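Local atomic coordinates of GlcNAc Inducible Gene 2, GIG2 (Candida albicans, PDB entry 6AKZ), a protein that binds an iron ion and is probably an oxygenase of the DUF1479 family, with a cupin-type fold, whose gene is induced by GlcNAc. Residues 190-201 and 314-325. Sequence-based numbering, arbitrary orientation.
Sequences PLHLDSSSIERW and GTVPGTGQLFLD. With FE (Fe (III) ion), chain B.
Gln321 lies alongside Asp194, and the two side chains point the same way. From CB, which rests near Leu193 O, the Gln321 chain runs to CG, 4.0 Å from His192 CD2 and also close to Asp194 OD1. It then bends (chi2 72°), which brings the amide nitrogen in front of Asp194 OD1. At the tip Gln321 NE2 donates to Asp194 OD1 over 3.0 Å, nearly along the C-O axis, with the amide and carboxylate planes 70° apart. A water bound to the iron donates to the same oxygen. The other oxygen, Asp194 OD2, binds the iron at 2.1 Å and also accepts a bond from Gln257. His192 NE2 binds the iron at 2.1 Å. His192 ND1 donates to Pro190 O at 2.7 Å, close to the ring plane, which fixes the turn of the ring. His192, Asp194 and His355 form the His-X-Asp...His facial triad known from cupin-fold iron oxygenases. Three water molecules complete the six-coordinate site.

The triad's first two ligands sit on and just after strand 192-193, which pairs antiparallel with 322-323. Leu193 and Leu322 form a hydrogen-bonded pair, and Leu324 N donates to Leu191 O. Next to the His192 side chain, Phe323 CD1 meets Pro190 CG at 3.7 Å. On the other face, Leu322 CD2 touches Leu193 CD1 and Trp201 CH2, while helix 278-287 packs against both leucines.

Past the strand, Ser197 is held by the loop 314-321. Its OG stands anti to the backbone N (chi1 -160°), where Ser197 OG donates to Gln321 O at 2.7 Å and accepts a nearly straight bond from Val316 N. Ser197 N donates a hydrogen bond to Thr319 O, at the end of the type II turn 316-319.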
ATOM      1  N   PRO A 190     -13.579  -1.168   8.415  1.00 30.17           N
ATOM      2  CA  PRO A 190     -13.961  -2.334   7.607  1.00 27.31           C
ATOM      3  C   PRO A 190     -13.093  -2.595   6.353  1.00 21.94           C
ATOM      4  O   PRO A 190     -12.135  -1.861   6.131  1.00 20.36           O
ATOM      5  CB  PRO A 190     -15.400  -1.986   7.205  1.00 30.41           C
ATOM      6  CG  PRO A 190     -15.341  -0.539   7.029  1.00 30.99           C
ATOM      7  CD  PRO A 190     -14.458  -0.026   8.146  1.00 31.67           C
ATOM      8  N   LEU A 191     -13.408  -3.652   5.600  1.00 18.05           N
ATOM      9  CA  LEU A 191     -12.683  -4.001   4.372  1.00 16.73           C
ATOM     10  C   LEU A 191     -12.548  -2.810   3.418  1.00 16.06           C
ATOM     11  O   LEU A 191     -13.544  -2.147   3.089  1.00 15.83           O
ATOM     12  CB  LEU A 191     -13.306  -5.186   3.627  1.00 17.45           C
ATOM     13  CG  LEU A 191     -12.468  -5.774   2.517  1.00 17.67           C
ATOM     14  CD1 LEU A 191     -11.446  -6.720   3.183  1.00 17.96           C
ATOM     15  CD2 LEU A 191     -13.346  -6.560   1.564  1.00 18.89           C
ATOM     16  N   HIS A 192     -11.314  -2.565   2.959  1.00 14.06           N
ATOM     17  CA  HIS A 192     -11.088  -1.429   2.131  1.00 13.08           C
ATOM     18  C   HIS A 192      -9.816  -1.594   1.280  1.00 13.84           C
ATOM     19  O   HIS A 192      -8.958  -2.445   1.560  1.00 11.19           O
ATOM     20  CB  HIS A 192     -10.887  -0.173   3.106  1.00 13.08           C
ATOM     21  CG  HIS A 192      -9.713  -0.275   4.016  1.00 14.52           C
ATOM     22  ND1 HIS A 192      -9.710  -0.962   5.200  1.00 15.06           N
ATOM     23  CD2 HIS A 192      -8.483   0.261   3.903  1.00 14.39           C
ATOM     24  CE1 HIS A 192      -8.517  -0.907   5.751  1.00 15.50           C
ATOM     25  NE2 HIS A 192      -7.766  -0.134   4.993  1.00 14.97           N
ATOM     26  N   LEU A 193      -9.630  -0.612   0.421  1.00 12.23           N
ATOM     27  CA  LEU A 193      -8.391  -0.345  -0.244  1.00 13.25           C
ATOM     28  C   LEU A 193      -7.889   1.051   0.278  1.00 14.61           C
ATOM     29  O   LEU A 193      -8.635   1.865   0.599  1.00 13.03           O
ATOM     30  CB  LEU A 193      -8.514  -0.225  -1.731  1.00 13.40           C
ATOM     31  CG  LEU A 193      -9.028  -1.388  -2.543  1.00 12.97           C
ATOM     32  CD1 LEU A 193      -8.907  -1.047  -3.995  1.00 14.26           C
ATOM     33  CD2 LEU A 193      -8.271  -2.635  -2.222  1.00 14.63           C
ATOM     34  N   ASP A 194      -6.575   1.217   0.397  1.00 15.04           N
ATOM     35  CA  ASP A 194      -5.991   2.489   0.740  1.00 13.25           C
ATOM     36  C   ASP A 194      -5.531   3.045  -0.650  1.00 14.45           C
ATOM     37  O   ASP A 194      -6.030   2.628  -1.654  1.00 15.58           O
ATOM     38  CB  ASP A 194      -4.853   2.346   1.749  1.00 15.82           C
ATOM     39  CG  ASP A 194      -5.355   1.932   3.096  1.00 17.47           C
ATOM     40  OD1 ASP A 194      -6.089   2.762   3.637  1.00 17.94           O
ATOM     41  OD2 ASP A 194      -5.056   0.833   3.513  1.00 13.50           O
ATOM     42  N   SER A 195      -4.587   3.975  -0.679  1.00 14.19           N
ATOM     43  CA  SER A 195      -4.107   4.521  -1.921  1.00 14.76           C
ATOM     44  C   SER A 195      -5.216   5.167  -2.789  1.00 15.42           C
ATOM     45  O   SER A 195      -5.212   5.080  -3.970  1.00 13.82           O
ATOM     46  CB  SER A 195      -3.262   3.529  -2.718  1.00 16.91           C
ATOM     47  OG  SER A 195      -2.155   3.090  -1.988  1.00 17.50           O
ATOM     48  N   SER A 196      -6.112   5.802  -2.076  1.00 15.12           N
ATOM     49  CA  SER A 196      -7.225   6.623  -2.561  1.00 15.58           C
ATOM     50  C   SER A 196      -8.614   6.049  -2.582  1.00 16.78           C
ATOM     51  O   SER A 196      -8.790   4.880  -2.765  1.00 15.97           O
ATOM     52  CB  SER A 196      -6.948   7.221  -3.956  1.00 15.66           C
ATOM     53  OG  SER A 196      -7.222   6.308  -4.967  1.00 15.52           O
ATOM     54  N   SER A 197      -9.586   6.948  -2.420  1.00 17.74           N
ATOM     55  CA  SER A 197     -11.005   6.509  -2.551  1.00 17.88           C
ATOM     56  C   SER A 197     -11.473   6.455  -3.994  1.00 17.99           C
ATOM     57  O   SER A 197     -11.803   5.392  -4.515  1.00 17.47           O
ATOM     58  CB  SER A 197     -11.873   7.437  -1.662  1.00 19.23           C
ATOM     59  OG  SER A 197     -13.127   6.870  -1.349  1.00 19.01           O
ATOM     60  N   ILE A 198     -11.466   7.596  -4.696  1.00 18.87           N
ATOM     61  CA  ILE A 198     -12.044   7.710  -6.045  1.00 20.04           C
ATOM     62  C   ILE A 198     -10.975   7.812  -7.190  1.00 15.97           C
ATOM     63  O   ILE A 198     -11.316   7.577  -8.321  1.00 17.49           O
ATOM     64  CB  ILE A 198     -13.012   8.950  -6.143  1.00 23.84           C
ATOM     65  CG1 ILE A 198     -13.916   8.936  -7.377  1.00 24.83           C
ATOM     66  CG2 ILE A 198     -12.214  10.263  -6.211  1.00 22.42           C
ATOM     67  CD1 ILE A 198     -14.993   7.905  -7.444  1.00 26.88           C
ATOM     68  N   GLU A 199      -9.749   8.192  -6.851  1.00 16.58           N
ATOM     69  CA  GLU A 199      -8.666   8.389  -7.822  1.00 15.71           C
ATOM     70  C   GLU A 199      -8.418   7.317  -8.892  1.00 15.04           C
ATOM     71  O   GLU A 199      -8.073   7.645 -10.027  1.00 16.65           O
ATOM     72  CB  GLU A 199      -7.354   8.678  -7.083  1.00 17.11           C
ATOM     73  CG  GLU A 199      -7.188  10.127  -6.655  1.00 17.49           C
ATOM     74  CD  GLU A 199      -8.119  10.508  -5.521  1.00 19.68           C
ATOM     75  OE1 GLU A 199      -8.859   9.626  -5.034  1.00 19.30           O
ATOM     76  OE2 GLU A 199      -8.112  11.690  -5.116  1.00 18.33           O
ATOM     77  N   ARG A 200      -8.576   6.049  -8.535  1.00 12.84           N
ATOM     78  CA  ARG A 200      -8.316   4.953  -9.470  1.00 13.77           C
ATOM     79  C   ARG A 200      -9.150   5.105 -10.734  1.00 15.01           C
ATOM     80  O   ARG A 200      -8.745   4.710 -11.730  1.00 17.64           O
ATOM     81  CB  ARG A 200      -8.576   3.606  -8.847  1.00 13.07           C
ATOM     82  CG  ARG A 200      -7.619   3.255  -7.719  1.00 13.33           C
ATOM     83  CD  ARG A 200      -7.805   1.833  -7.201  1.00 13.22           C
ATOM     84  NE  ARG A 200      -6.862   1.372  -6.215  1.00 13.37           N
ATOM     85  CZ  ARG A 200      -6.790   1.769  -4.955  1.00 13.65           C
ATOM     86  NH1 ARG A 200      -7.598   2.662  -4.471  1.00 13.79           N
ATOM     87  NH2 ARG A 200      -5.887   1.245  -4.157  1.00 12.73           N
ATOM     88  N   TRP A 201     -10.343   5.637 -10.576  1.00 16.32           N
ATOM     89  CA  TRP A 201     -11.230   5.985 -11.647  1.00 16.71           C
ATOM     90  C   TRP A 201     -11.072   7.400 -12.166  1.00 15.35           C
ATOM     91  O   TRP A 201     -10.977   7.572 -13.402  1.00 19.51           O
ATOM     92  CB  TRP A 201     -12.650   5.790 -11.198  1.00 18.04           C
ATOM     93  CG  TRP A 201     -13.067   4.396 -10.852  1.00 17.43           C
ATOM     94  CD1 TRP A 201     -13.465   3.424 -11.710  1.00 16.96           C
ATOM     95  CD2 TRP A 201     -13.149   3.851  -9.560  1.00 14.96           C
ATOM     96  NE1 TRP A 201     -13.819   2.297 -11.007  1.00 16.33           N
ATOM     97  CE2 TRP A 201     -13.658   2.561  -9.681  1.00 16.06           C
ATOM     98  CE3 TRP A 201     -12.921   4.367  -8.292  1.00 16.95           C
ATOM     99  CZ2 TRP A 201     -13.879   1.750  -8.572  1.00 15.62           C
ATOM    100  CZ3 TRP A 201     -13.193   3.593  -7.206  1.00 17.28           C
ATOM    101  CH2 TRP A 201     -13.642   2.313  -7.351  1.00 17.57           C
ATOM    102  N   GLY A 314     -18.862   2.933  -2.337  1.00 21.63           N
ATOM    103  CA  GLY A 314     -17.790   2.882  -1.334  1.00 22.69           C
ATOM    104  C   GLY A 314     -16.808   4.049  -1.372  1.00 20.83           C
ATOM    105  O   GLY A 314     -15.849   4.066  -0.596  1.00 21.46           O
ATOM    106  N   THR A 315     -17.065   5.054  -2.213  1.00 21.23           N
ATOM    107  CA  THR A 315     -16.130   6.178  -2.381  1.00 21.72           C
ATOM    108  C   THR A 315     -16.609   7.399  -1.670  1.00 25.27           C
ATOM    109  O   THR A 315     -17.825   7.640  -1.612  1.00 25.65           O
ATOM    110  CB  THR A 315     -15.886   6.570  -3.863  1.00 23.03           C
ATOM    111  OG1 THR A 315     -17.090   7.072  -4.438  1.00 22.45           O
ATOM    112  CG2 THR A 315     -15.300   5.419  -4.748  1.00 21.38           C
ATOM    113  N   VAL A 316     -15.656   8.171  -1.160  1.00 23.66           N
ATOM    114  CA  VAL A 316     -15.887   9.531  -0.651  1.00 27.65           C
ATOM    115  C   VAL A 316     -14.793  10.367  -1.270  1.00 24.53           C
ATOM    116  O   VAL A 316     -13.655  10.340  -0.768  1.00 26.71           O
ATOM    117  CB  VAL A 316     -15.832   9.571   0.877  1.00 27.24           C
ATOM    118  CG1 VAL A 316     -16.033  10.982   1.413  1.00 29.42           C
ATOM    119  CG2 VAL A 316     -16.917   8.644   1.435  1.00 30.62           C
ATOM    120  N   PRO A 317     -15.092  11.060  -2.412  1.00 25.52           N
ATOM    121  CA  PRO A 317     -14.039  11.806  -3.035  1.00 26.00           C
ATOM    122  C   PRO A 317     -13.344  12.743  -2.072  1.00 25.33           C
ATOM    123  O   PRO A 317     -14.023  13.372  -1.281  1.00 24.66           O
ATOM    124  CB  PRO A 317     -14.764  12.573  -4.138  1.00 26.23           C
ATOM    125  CG  PRO A 317     -15.864  11.669  -4.512  1.00 27.26           C
ATOM    126  CD  PRO A 317     -16.316  11.110  -3.207  1.00 25.61           C
ATOM    127  N   GLY A 318     -11.990  12.754  -2.094  1.00 23.73           N
ATOM    128  CA  GLY A 318     -11.183  13.551  -1.215  1.00 23.59           C
ATOM    129  C   GLY A 318     -10.633  12.810  -0.021  1.00 25.17           C
ATOM    130  O   GLY A 318      -9.954  13.382   0.806  1.00 26.99           O
ATOM    131  N   THR A 319     -10.979  11.526   0.117  1.00 24.04           N
ATOM    132  CA  THR A 319     -10.491  10.710   1.230  1.00 21.14           C
ATOM    133  C   THR A 319      -9.590   9.588   0.692  1.00 19.00           C
ATOM    134  O   THR A 319      -9.446   9.436  -0.508  1.00 18.81           O
ATOM    135  CB  THR A 319     -11.636  10.115   2.065  1.00 23.67           C
ATOM    136  OG1 THR A 319     -12.306   9.125   1.278  1.00 20.82           O
ATOM    137  CG2 THR A 319     -12.631  11.263   2.448  1.00 24.78           C
ATOM    138  N   GLY A 320      -8.907   8.882   1.590  1.00 18.94           N
ATOM    139  CA  GLY A 320      -7.828   7.976   1.146  1.00 21.24           C
ATOM    140  C   GLY A 320      -8.213   6.532   0.998  1.00 19.44           C
ATOM    141  O   GLY A 320      -7.365   5.747   0.590  1.00 19.28           O
ATOM    142  N   GLN A 321      -9.432   6.186   1.396  1.00 18.39           N
ATOM    143  CA  GLN A 321      -9.859   4.801   1.463  1.00 19.95           C
ATOM    144  C   GLN A 321     -11.058   4.549   0.621  1.00 19.67           C
ATOM    145  O   GLN A 321     -12.000   5.335   0.604  1.00 20.81           O
ATOM    146  CB  GLN A 321     -10.193   4.379   2.902  1.00 19.73           C
ATOM    147  CG  GLN A 321      -9.061   4.180   3.887  1.00 23.37           C
ATOM    148  CD  GLN A 321      -8.432   5.455   4.324  1.00 29.54           C
ATOM    149  OE1 GLN A 321      -9.120   6.398   4.778  1.00 32.21           O
ATOM    150  NE2 GLN A 321      -7.112   5.518   4.204  1.00 29.62           N
ATOM    151  N   LEU A 322     -11.066   3.408  -0.043  1.00 15.15           N
ATOM    152  CA  LEU A 322     -12.225   2.937  -0.743  1.00 16.51           C
ATOM    153  C   LEU A 322     -12.817   1.841   0.097  1.00 17.11           C
ATOM    154  O   LEU A 322     -12.164   0.794   0.314  1.00 16.59           O
ATOM    155  CB  LEU A 322     -11.881   2.362  -2.148  1.00 15.75           C
ATOM    156  CG  LEU A 322     -12.953   1.542  -2.863  1.00 18.12           C
ATOM    157  CD1 LEU A 322     -14.053   2.481  -3.328  1.00 21.69           C
ATOM    158  CD2 LEU A 322     -12.456   0.800  -4.057  1.00 20.46           C
ATOM    159  N   PHE A 323     -14.063   2.038   0.537  1.00 17.95           N
ATOM    160  CA  PHE A 323     -14.715   1.063   1.396  1.00 20.89           C
ATOM    161  C   PHE A 323     -15.450  -0.027   0.641  1.00 18.57           C
ATOM    162  O   PHE A 323     -16.160   0.208  -0.320  1.00 17.88           O
ATOM    163  CB  PHE A 323     -15.577   1.808   2.412  1.00 22.83           C
ATOM    164  CG  PHE A 323     -14.753   2.407   3.473  1.00 24.32           C
ATOM    165  CD1 PHE A 323     -14.069   1.580   4.340  1.00 28.87           C
ATOM    166  CD2 PHE A 323     -14.563   3.771   3.561  1.00 30.72           C
ATOM    167  CE1 PHE A 323     -13.272   2.087   5.336  1.00 29.62           C
ATOM    168  CE2 PHE A 323     -13.768   4.297   4.547  1.00 29.57           C
ATOM    169  CZ  PHE A 323     -13.113   3.453   5.431  1.00 33.59           C
ATOM    170  N   LEU A 324     -15.246  -1.253   1.098  1.00 18.80           N
ATOM    171  CA  LEU A 324     -15.704  -2.458   0.367  1.00 17.26           C
ATOM    172  C   LEU A 324     -16.698  -3.226   1.180  1.00 17.36           C
ATOM    173  O   LEU A 324     -17.090  -4.341   0.799  1.00 18.72           O
ATOM    174  CB  LEU A 324     -14.499  -3.360   0.041  1.00 18.20           C
ATOM    175  CG  LEU A 324     -13.417  -2.627  -0.773  1.00 17.08           C
ATOM    176  CD1 LEU A 324     -12.146  -3.486  -0.819  1.00 18.39           C
ATOM    177  CD2 LEU A 324     -13.880  -2.268  -2.159  1.00 17.69           C
ATOM    178  N   ASP A 325     -17.151  -2.642   2.252  1.00 18.73           N
ATOM    179  CA  ASP A 325     -17.978  -3.416   3.225  1.00 21.56           C
ATOM    180  C   ASP A 325     -19.465  -3.445   2.935  1.00 22.88           C
ATOM    181  O   ASP A 325     -20.184  -4.234   3.562  1.00 24.36           O
ATOM    182  CB  ASP A 325     -17.810  -2.912   4.625  1.00 23.34           C
ATOM    183  CG  ASP A 325     -18.203  -1.468   4.775  1.00 25.01           C
ATOM    184  OD1 ASP A 325     -17.920  -0.637   3.849  1.00 25.48           O
ATOM    185  OD2 ASP A 325     -18.800  -1.189   5.820  1.00 31.91           O
TER
HETATM  186 FE    FE B 501      -5.638  -0.086   5.264  1.00 17.60          FE
HETATM  187  O   HOH W   1      -5.782   1.888   6.251  1.00 18.80           O
HETATM  188  O   HOH W   2      -4.417   6.233   1.421  1.00 32.99           O
HETATM  189  O   HOH W   3     -10.588  10.196  -3.042  1.00 17.79           O
HETATM  190  O   HOH W   4      -3.665   0.059   5.859  1.00 19.93           O
HETATM  191  O   HOH W   5      -5.764  -0.903   7.289  1.00 20.36           O